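Local structure of sister chromatid cohesion protein (Chaetomium thermophilum, 5T8V) at residues W108-V113 against E181-L186; F385-A390 against Y401-L405; I1204-F1208 against Q1274-I1279. The protein probably acts in loading cohesin onto chromatin, this chain being the C-terminal, HEAT-repeat part of the longer loader Scc2. All blocks are in the same frame, centred on the assembly; numbering follows the deposited sequence.

Interaction 1: W108-V113 against E181-L186; sequences WGAQDV and ELFKAL
Gly109, whose CA lies beside the carboxylate of Glu181, gives its backbone N-H to Asp112 OD1 at 2.7 Å, reaching that oxygen from 36° outside the carboxylate plane. The bond draws residues 109-112 into a compact turn, and this turn rests on helix 180-187: a loop-on-helix contact in the largely helical N-terminal part of this HEAT-repeat fragment. Small residues suit the place because they let the two backbones come close; the CA atoms of Ala110 and Ala185 are 5.1 Å apart. Between the two segments runs a weak bond, from Ala110 N to Glu181 OE2 at 3.3 Å. Glu181 makes it with an extended chain, its CG opposite the backbone N (chi1 -167°), which carries the carboxylate alongside the turn while its CG brushes Ala110 CB. Away from these polar groups the contact is apolar and more buried. Val113 divides its branches, CG1 going to Leu182 CD1 and CG2 to Ala185 CB, 3.8 Å away. Trp108 contributes mainly backbone, its O lying 3.6 Å from Leu182 CB. Its indole leads away from helix 180-187, with one face under Asp112 CB, and meets the ring of Trp116. At the deep end the Val113 branch that touches Leu182 also approaches the next turn of the helix, where Val113 CG1 stands 4.3 Å from Leu186 CD2.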
loop_
_atom_site.group_PDB
_atom_site.type_symbol
_atom_site.label_atom_id
_atom_site.label_comp_id
_atom_site.label_asym_id
_atom_site.label_seq_id
_atom_site.Cartn_x
_atom_site.Cartn_y
_atom_site.Cartn_z
ATOM N N TRP A 108 56.091 3.212 22.318
ATOM C CA TRP A 108 56.937 2.613 23.345
ATOM C C TRP A 108 57.223 1.141 23.084
ATOM O O TRP A 108 56.445 0.458 22.412
ATOM C CB TRP A 108 56.283 2.771 24.725
ATOM C CG TRP A 108 56.580 4.081 25.398
ATOM C CD1 TRP A 108 57.311 5.119 24.895
ATOM C CD2 TRP A 108 56.158 4.486 26.706
ATOM N NE1 TRP A 108 57.368 6.144 25.808
ATOM C CE2 TRP A 108 56.668 5.781 26.927
ATOM C CE3 TRP A 108 55.396 3.880 27.712
ATOM C CZ2 TRP A 108 56.444 6.480 28.110
ATOM C CZ3 TRP A 108 55.175 4.576 28.884
ATOM C CH2 TRP A 108 55.695 5.863 29.073
ATOM N N GLY A 109 58.344 0.652 23.612
ATOM C CA GLY A 109 58.697 -0.744 23.540
ATOM C C GLY A 109 58.588 -1.431 24.888
ATOM O O GLY A 109 58.135 -0.859 25.881
ATOM N N ALA A 110 59.029 -2.689 24.910
ATOM C CA ALA A 110 58.884 -3.500 26.112
ATOM C C ALA A 110 59.702 -2.968 27.281
ATOM O O ALA A 110 59.440 -3.355 28.424
ATOM C CB ALA A 110 59.277 -4.945 25.814
ATOM N N GLN A 111 60.683 -2.098 27.031
ATOM C CA GLN A 111 61.494 -1.546 28.110
ATOM C C GLN A 111 61.050 -0.158 28.546
ATOM O O GLN A 111 61.327 0.232 29.687
ATOM C CB GLN A 111 62.970 -1.492 27.698
ATOM C CG GLN A 111 63.895 -1.099 28.841
ATOM C CD GLN A 111 65.357 -1.353 28.532
ATOM O OE1 GLN A 111 65.707 -1.797 27.438
ATOM N NE2 GLN A 111 66.221 -1.074 29.502
ATOM N N ASP A 112 60.377 0.598 27.676
ATOM C CA ASP A 112 59.827 1.883 28.094
ATOM C C ASP A 112 58.786 1.703 29.190
ATOM O O ASP A 112 58.631 2.577 30.053
ATOM C CB ASP A 112 59.218 2.609 26.895
ATOM C CG ASP A 112 60.207 2.790 25.760
ATOM O OD1 ASP A 112 60.311 1.881 24.909
ATOM O OD2 ASP A 112 60.883 3.841 25.718
ATOM N N VAL A 113 58.070 0.575 29.180
ATOM C CA VAL A 113 57.088 0.310 30.222
ATOM C C VAL A 113 57.760 -0.039 31.542
ATOM O O VAL A 113 57.144 0.107 32.600
ATOM C CB VAL A 113 56.125 -0.819 29.806
ATOM C CG1 VAL A 113 55.573 -0.571 28.404
ATOM C CG2 VAL A 113 56.809 -2.177 29.886
ATOM N N GLU A 181 54.489 -5.239 20.543
ATOM C CA GLU A 181 55.409 -5.346 21.671
ATOM C C GLU A 181 54.856 -4.638 22.902
ATOM O O GLU A 181 54.850 -5.197 24.005
ATOM C CB GLU A 181 56.770 -4.769 21.280
ATOM C CG GLU A 181 57.889 -5.100 22.252
ATOM C CD GLU A 181 59.207 -4.460 21.860
ATOM O OE1 GLU A 181 59.239 -3.742 20.838
ATOM O OE2 GLU A 181 60.210 -4.675 22.574
ATOM N N LEU A 182 54.387 -3.400 22.733
ATOM C CA LEU A 182 53.830 -2.661 23.861
ATOM C C LEU A 182 52.627 -3.386 24.453
ATOM O O LEU A 182 52.493 -3.490 25.681
ATOM C CB LEU A 182 53.442 -1.250 23.418
ATOM C CG LEU A 182 52.704 -0.392 24.448
ATOM C CD1 LEU A 182 53.482 -0.311 25.753
ATOM C CD2 LEU A 182 52.454 1.000 23.891
ATOM N N PHE A 183 51.741 -3.895 23.594
ATOM C CA PHE A 183 50.569 -4.619 24.076
ATOM C C PHE A 183 50.977 -5.770 24.984
ATOM O O PHE A 183 50.467 -5.908 26.102
ATOM C CB PHE A 183 49.743 -5.133 22.895
ATOM C CG PHE A 183 48.515 -5.898 23.301
ATOM C CD1 PHE A 183 48.602 -7.225 23.688
ATOM C CD2 PHE A 183 47.271 -5.293 23.286
ATOM C CE1 PHE A 183 47.477 -7.930 24.063
ATOM C CE2 PHE A 183 46.139 -5.995 23.659
ATOM C CZ PHE A 183 46.243 -7.315 24.047
ATOM N N LYS A 184 51.902 -6.614 24.521
ATOM C CA LYS A 184 52.287 -7.763 25.336
ATOM C C LYS A 184 53.051 -7.331 26.582
ATOM O O LYS A 184 52.949 -7.979 27.633
ATOM C CB LYS A 184 53.104 -8.743 24.493
ATOM C CG LYS A 184 52.441 -9.041 23.153
ATOM C CD LYS A 184 52.858 -10.377 22.562
ATOM C CE LYS A 184 52.108 -10.636 21.261
ATOM N NZ LYS A 184 52.546 -11.877 20.565
ATOM N N ALA A 185 53.793 -6.225 26.494
ATOM C CA ALA A 185 54.513 -5.712 27.655
ATOM C C ALA A 185 53.550 -5.314 28.771
ATOM O O ALA A 185 53.698 -5.754 29.917
ATOM C CB ALA A 185 55.382 -4.527 27.239
ATOM N N LEU A 186 52.558 -4.474 28.456
ATOM C CA LEU A 186 51.583 -4.069 29.470
ATOM C C LEU A 186 50.755 -5.259 29.943
ATOM O O LEU A 186 50.459 -5.396 31.143
ATOM C CB LEU A 186 50.679 -2.974 28.902
ATOM C CG LEU A 186 51.357 -1.634 28.608
ATOM C CD1 LEU A 186 50.540 -0.822 27.615
ATOM C CD2 LEU A 186 51.562 -0.853 29.893
#

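Interaction 2: F385-A390 against Y401-L405; sequences FIVNRA and YRNLL
Tyr401 buries more surface here than any other residue, because its ring enters the contact with Arg389 on one face and Ile386 at its edge. Pointing away from its own backbone N (chi1 -165°), the ring leaves the chain just before helix 402-414 and reaches helix 357-391. Arg389 lies across it: CG makes a CH-pi contact 3.5 Å from the ring centroid and only 11° off the ring normal. The arginine chain then bends at chi3 and continues over the same face, its CD 3.4 Å from Tyr401 CE1. The guanidinium stands upright on the ring, the two planes 89° apart, with an edge turned to Tyr401 CD1; its NH2 is paired in a salt bridge with Glu284. Arginine suits this place because its methylene groups can cover an aromatic face while the charged end finds an acid. The opposite face of the tyrosine is covered by CB of Leu404, in the first turn of the helix that follows. In the ring plane, Ile386 CG2 meets the phenol end, and the edge of the Phe385 ring comes within 4.0 Å of Tyr401 OH at CE2.

Leu405 and Ala390 form the second, wholly apolar half. Leucine offers two branches and uses both: CD2 sits 3.6 Å from Ala390 CB, and CD1 3.7 Å from Ile386 CD1. Alanine keeps its helix close, its CA 4.6 Å from that of Arg402. Met451 of helix 446-474 continues this core by touching Leu405. With Ile386 opposite Leu405 and Ala390 opposite Arg402, the helices run back past one another, an arrangement typical of the helical hairpins from which HEAT-repeat proteins are built.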
loop_
_atom_site.group_PDB
_atom_site.type_symbol
_atom_site.label_atom_id
_atom_site.label_comp_id
_atom_site.label_asym_id
_atom_site.label_seq_id
_atom_site.Cartn_x
_atom_site.Cartn_y
_atom_site.Cartn_z
ATOM N N PHE A 385 16.780 19.475 19.466
ATOM C CA PHE A 385 18.100 19.475 18.845
ATOM C C PHE A 385 18.174 18.457 17.710
ATOM O O PHE A 385 18.483 18.807 16.560
ATOM C CB PHE A 385 19.179 19.200 19.891
ATOM C CG PHE A 385 20.571 19.405 19.378
ATOM C CD1 PHE A 385 21.080 20.682 19.220
ATOM C CD2 PHE A 385 21.369 18.323 19.045
ATOM C CE1 PHE A 385 22.361 20.878 18.741
ATOM C CE2 PHE A 385 22.652 18.515 18.568
ATOM C CZ PHE A 385 23.147 19.793 18.416
ATOM N N ILE A 386 17.875 17.187 18.007
ATOM C CA ILE A 386 18.155 16.135 17.033
ATOM C C ILE A 386 17.246 16.257 15.814
ATOM O O ILE A 386 17.680 16.016 14.682
ATOM C CB ILE A 386 18.058 14.740 17.681
ATOM C CG1 ILE A 386 16.687 14.509 18.323
ATOM C CG2 ILE A 386 19.186 14.560 18.698
ATOM C CD1 ILE A 386 16.473 13.069 18.796
ATOM N N VAL A 387 15.979 16.627 16.009
ATOM C CA VAL A 387 15.111 16.852 14.854
ATOM C C VAL A 387 15.593 18.063 14.068
ATOM O O VAL A 387 15.731 18.017 12.838
ATOM C CB VAL A 387 13.644 17.020 15.295
ATOM C CG1 VAL A 387 12.755 17.321 14.089
ATOM C CG2 VAL A 387 13.155 15.770 16.008
ATOM N N ASN A 388 15.861 19.162 14.775
ATOM C CA ASN A 388 16.327 20.380 14.127
ATOM C C ASN A 388 17.466 20.088 13.161
ATOM O O ASN A 388 17.378 20.391 11.968
ATOM C CB ASN A 388 16.775 21.397 15.171
ATOM C CG ASN A 388 17.473 22.588 14.550
ATOM O OD1 ASN A 388 16.989 23.167 13.575
ATOM N ND2 ASN A 388 18.632 22.942 15.094
ATOM N N ARG A 389 18.554 19.499 13.659
ATOM C CA ARG A 389 19.681 19.267 12.766
ATOM C C ARG A 389 19.524 18.003 11.930
ATOM O O ARG A 389 20.369 17.743 11.066
ATOM C CB ARG A 389 20.990 19.228 13.550
ATOM C CG ARG A 389 21.114 18.118 14.555
ATOM C CD ARG A 389 22.403 18.271 15.349
ATOM N NE ARG A 389 23.586 18.362 14.488
ATOM C CZ ARG A 389 24.117 19.499 14.041
ATOM N NH1 ARG A 389 23.583 20.671 14.361
ATOM N NH2 ARG A 389 25.192 19.464 13.264
ATOM N N ALA A 390 18.469 17.217 12.154
ATOM C CA ALA A 390 18.104 16.196 11.180
ATOM C C ALA A 390 17.512 16.828 9.931
ATOM O O ALA A 390 17.705 16.312 8.823
ATOM C CB ALA A 390 17.112 15.204 11.789
ATOM N N TYR A 401 22.984 13.867 9.606
ATOM C CA TYR A 401 22.618 13.682 11.003
ATOM C C TYR A 401 21.377 12.823 11.187
ATOM O O TYR A 401 21.155 12.310 12.290
ATOM C CB TYR A 401 22.376 15.036 11.679
ATOM C CG TYR A 401 22.341 14.944 13.187
ATOM C CD1 TYR A 401 23.500 15.105 13.933
ATOM C CD2 TYR A 401 21.154 14.684 13.864
ATOM C CE1 TYR A 401 23.480 15.017 15.310
ATOM C CE2 TYR A 401 21.125 14.596 15.243
ATOM C CZ TYR A 401 22.292 14.763 15.961
ATOM O OH TYR A 401 22.282 14.678 17.333
ATOM N N ARG A 402 20.569 12.654 10.141
ATOM C CA ARG A 402 19.345 11.875 10.269
ATOM C C ARG A 402 19.625 10.467 10.779
ATOM O O ARG A 402 18.771 9.864 11.442
ATOM C CB ARG A 402 18.626 11.820 8.923
ATOM C CG ARG A 402 17.195 11.351 9.012
ATOM C CD ARG A 402 16.559 11.294 7.641
ATOM N NE ARG A 402 15.168 10.865 7.714
ATOM C CZ ARG A 402 14.783 9.622 7.987
ATOM N NH1 ARG A 402 15.682 8.677 8.223
ATOM N NH2 ARG A 402 13.494 9.324 8.029
ATOM N N ASN A 403 20.812 9.927 10.487
ATOM C CA ASN A 403 21.145 8.589 10.960
ATOM C C ASN A 403 21.294 8.550 12.474
ATOM O O ASN A 403 20.966 7.538 13.102
ATOM C CB ASN A 403 22.426 8.098 10.289
ATOM C CG ASN A 403 22.731 6.649 10.612
ATOM O OD1 ASN A 403 23.595 6.353 11.438
ATOM N ND2 ASN A 403 22.012 5.735 9.968
ATOM N N LEU A 404 21.783 9.635 13.077
ATOM C CA LEU A 404 21.884 9.678 14.532
ATOM C C LEU A 404 20.506 9.788 15.170
ATOM O O LEU A 404 20.251 9.181 16.215
ATOM C CB LEU A 404 22.775 10.838 14.964
ATOM C CG LEU A 404 24.228 10.700 14.512
ATOM C CD1 LEU A 404 24.489 11.521 13.259
ATOM C CD2 LEU A 404 25.172 11.096 15.629
ATOM N N LEU A 405 19.606 10.563 14.561
ATOM C CA LEU A 405 18.214 10.555 14.994
ATOM C C LEU A 405 17.643 9.145 14.933
ATOM O O LEU A 405 16.993 8.684 15.879
ATOM C CB LEU A 405 17.396 11.513 14.127
ATOM C CG LEU A 405 15.869 11.408 14.189
ATOM C CD1 LEU A 405 15.361 11.493 15.614
ATOM C CD2 LEU A 405 15.241 12.503 13.347
#

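Interaction 3: I1204-F1208 against Q1274-I1279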
loop_
_atom_site.group_PDB
_atom_site.type_symbol
_atom_site.label_atom_id
_atom_site.label_comp_id
_atom_site.label_asym_id
_atom_site.label_seq_id
_atom_site.Cartn_x
_atom_site.Cartn_y
_atom_site.Cartn_z
ATOM N N ILE A 1204 -14.290 15.242 -39.628
ATOM C CA ILE A 1204 -14.671 16.098 -38.508
ATOM C C ILE A 1204 -16.139 16.488 -38.620
ATOM O O ILE A 1204 -16.926 16.303 -37.680
ATOM C CB ILE A 1204 -13.756 17.335 -38.449
ATOM C CG1 ILE A 1204 -12.299 16.902 -38.254
ATOM C CG2 ILE A 1204 -14.186 18.272 -37.321
ATOM C CD1 ILE A 1204 -11.289 18.005 -38.484
ATOM N N GLN A 1205 -16.532 17.034 -39.774
ATOM C CA GLN A 1205 -17.934 17.374 -39.993
ATOM C C GLN A 1205 -18.837 16.182 -39.707
ATOM O O GLN A 1205 -19.905 16.328 -39.100
ATOM C CB GLN A 1205 -18.135 17.861 -41.430
ATOM C CG GLN A 1205 -17.375 19.137 -41.768
ATOM C CD GLN A 1205 -17.196 19.333 -43.263
ATOM O OE1 GLN A 1205 -17.763 18.596 -44.073
ATOM N NE2 GLN A 1205 -16.396 20.326 -43.637
ATOM N N SER A 1206 -18.415 14.987 -40.129
ATOM C CA SER A 1206 -19.219 13.789 -39.906
ATOM C C SER A 1206 -19.369 13.498 -38.420
ATOM O O SER A 1206 -20.466 13.196 -37.943
ATOM C CB SER A 1206 -18.589 12.596 -40.625
ATOM O OG SER A 1206 -19.322 11.411 -40.379
ATOM N N ILE A 1207 -18.268 13.575 -37.669
ATOM C CA ILE A 1207 -18.340 13.322 -36.233
ATOM C C ILE A 1207 -19.281 14.316 -35.568
ATOM O O ILE A 1207 -20.076 13.950 -34.693
ATOM C CB ILE A 1207 -16.933 13.365 -35.607
ATOM C CG1 ILE A 1207 -16.086 12.205 -36.142
ATOM C CG2 ILE A 1207 -17.019 13.295 -34.078
ATOM C CD1 ILE A 1207 -14.631 12.250 -35.718
ATOM N N PHE A 1208 -19.213 15.587 -35.972
ATOM C CA PHE A 1208 -20.095 16.588 -35.381
ATOM C C PHE A 1208 -21.556 16.285 -35.694
ATOM O O PHE A 1208 -22.404 16.272 -34.795
ATOM C CB PHE A 1208 -19.722 17.986 -35.874
ATOM C CG PHE A 1208 -20.704 19.047 -35.464
ATOM C CD1 PHE A 1208 -20.855 19.389 -34.131
ATOM C CD2 PHE A 1208 -21.479 19.695 -36.409
ATOM C CE1 PHE A 1208 -21.760 20.359 -33.749
ATOM C CE2 PHE A 1208 -22.385 20.668 -36.033
ATOM C CZ PHE A 1208 -22.526 20.999 -34.701
ATOM N N GLN A 1274 -22.265 26.422 -33.577
ATOM C CA GLN A 1274 -22.357 25.137 -32.894
ATOM C C GLN A 1274 -21.179 24.245 -33.264
ATOM O O GLN A 1274 -20.568 23.609 -32.396
ATOM C CB GLN A 1274 -23.683 24.460 -33.243
ATOM C CG GLN A 1274 -23.972 23.188 -32.459
ATOM C CD GLN A 1274 -24.192 23.447 -30.982
ATOM O OE1 GLN A 1274 -25.167 24.087 -30.588
ATOM N NE2 GLN A 1274 -23.282 22.946 -30.154
ATOM N N TYR A 1275 -20.840 24.199 -34.555
ATOM C CA TYR A 1275 -19.700 23.405 -35.009
ATOM C C TYR A 1275 -18.392 23.947 -34.437
ATOM O O TYR A 1275 -17.577 23.193 -33.882
ATOM C CB TYR A 1275 -19.680 23.401 -36.540
ATOM C CG TYR A 1275 -18.556 22.617 -37.175
ATOM C CD1 TYR A 1275 -18.269 21.321 -36.773
ATOM C CD2 TYR A 1275 -17.802 23.166 -38.204
ATOM C CE1 TYR A 1275 -17.245 20.601 -37.363
ATOM C CE2 TYR A 1275 -16.779 22.457 -38.800
ATOM C CZ TYR A 1275 -16.504 21.173 -38.377
ATOM O OH TYR A 1275 -15.486 20.462 -38.970
ATOM N N SER A 1276 -18.179 25.259 -34.557
ATOM C CA SER A 1276 -16.974 25.879 -34.015
ATOM C C SER A 1276 -16.811 25.553 -32.536
ATOM O O SER A 1276 -15.740 25.123 -32.096
ATOM C CB SER A 1276 -17.026 27.392 -34.230
ATOM O OG SER A 1276 -17.055 27.711 -35.611
ATOM N N ARG A 1277 -17.872 25.753 -31.751
ATOM C CA ARG A 1277 -17.835 25.368 -30.345
ATOM C C ARG A 1277 -17.443 23.905 -30.196
ATOM O O ARG A 1277 -16.589 23.553 -29.369
ATOM C CB ARG A 1277 -19.197 25.622 -29.698
ATOM C CG ARG A 1277 -19.253 25.242 -28.226
ATOM C CD ARG A 1277 -20.640 25.438 -27.648
ATOM N NE ARG A 1277 -20.618 25.411 -26.188
ATOM C CZ ARG A 1277 -21.663 25.682 -25.415
ATOM N NH1 ARG A 1277 -22.832 26.005 -25.955
ATOM N NH2 ARG A 1277 -21.538 25.636 -24.096
ATOM N N PHE A 1278 -18.061 23.034 -30.998
ATOM C CA PHE A 1278 -17.771 21.610 -30.898
ATOM C C PHE A 1278 -16.281 21.334 -31.048
ATOM O O PHE A 1278 -15.724 20.507 -30.317
ATOM C CB PHE A 1278 -18.559 20.825 -31.948
ATOM C CG PHE A 1278 -18.110 19.397 -32.093
ATOM C CD1 PHE A 1278 -18.481 18.443 -31.163
ATOM C CD2 PHE A 1278 -17.311 19.011 -33.156
ATOM C CE1 PHE A 1278 -18.063 17.131 -31.290
ATOM C CE2 PHE A 1278 -16.892 17.704 -33.289
ATOM C CZ PHE A 1278 -17.269 16.762 -32.356
ATOM N N ILE A 1279 -15.610 22.018 -31.981
ATOM C CA ILE A 1279 -14.215 21.690 -32.271
ATOM C C ILE A 1279 -13.222 22.576 -31.527
ATOM O O ILE A 1279 -12.012 22.347 -31.643
ATOM C CB ILE A 1279 -13.920 21.717 -33.786
ATOM C CG1 ILE A 1279 -14.129 23.110 -34.380
ATOM C CG2 ILE A 1279 -14.791 20.692 -34.503
ATOM C CD1 ILE A 1279 -13.720 23.197 -35.846
#
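Phe1208 fills the tight part of this contact, wedged between Tyr1275 and Phe1278 on successive turns of helix 1271-1284. A trans chi1 (172°) extends the ring away from its backbone N and into that groove. One ring face receives Tyr1275 CA, 3.9 Å from the centroid, while Gln1274 CG meets the ring edge at CZ, 3.5 Å away. Both aromatic neighbours are oblique to it, their centroids each 5.2 Å from its own and their planes each tilted by about 50° to its own. An alanine here is likely to open a gap between those two rings and leave Gln1274 CG and Tyr1275 CA without the ring they pack on. Beside the cluster, Ile1204 CG2 packs on Ile1279 CG2 at 3.8 Å, beta-branched side chains filling the space between the helices with methyls. The solvent side is looser. There exposed Gln1205 lays only its CG near the phenol end of Tyr1275, 3.6 Å from OH, and the hydroxyl itself is hydrogen-bonded to Gln1255. A steep crossing, 101° between the short helical segments, bridged by an aromatic cluster, marks this as core packing between non-consecutive helices of the Scc2 C-terminal family region.

Overall arrangement
From the N terminus the three contacts follow in series, each closing before the next opens, so none nests or crosses. Interaction 1 closes a largely helical excursion of 67 residues near the N-terminal end. Interaction 2 closes the shortest loop, ten residues, six of them not modelled, and joins consecutive helices 357-391 and 402-414. Interaction 3 brings together helices 1200-1213 and 1271-1284 across 65 residues of the C-terminal region. The centres of interactions 1 and 2 are about 43 Å apart, those of 2 and 3 about 61 Å, and those of 1 and 3 about 99 Å. Each is thus a local contact within an elongated helical chain, and none touches another.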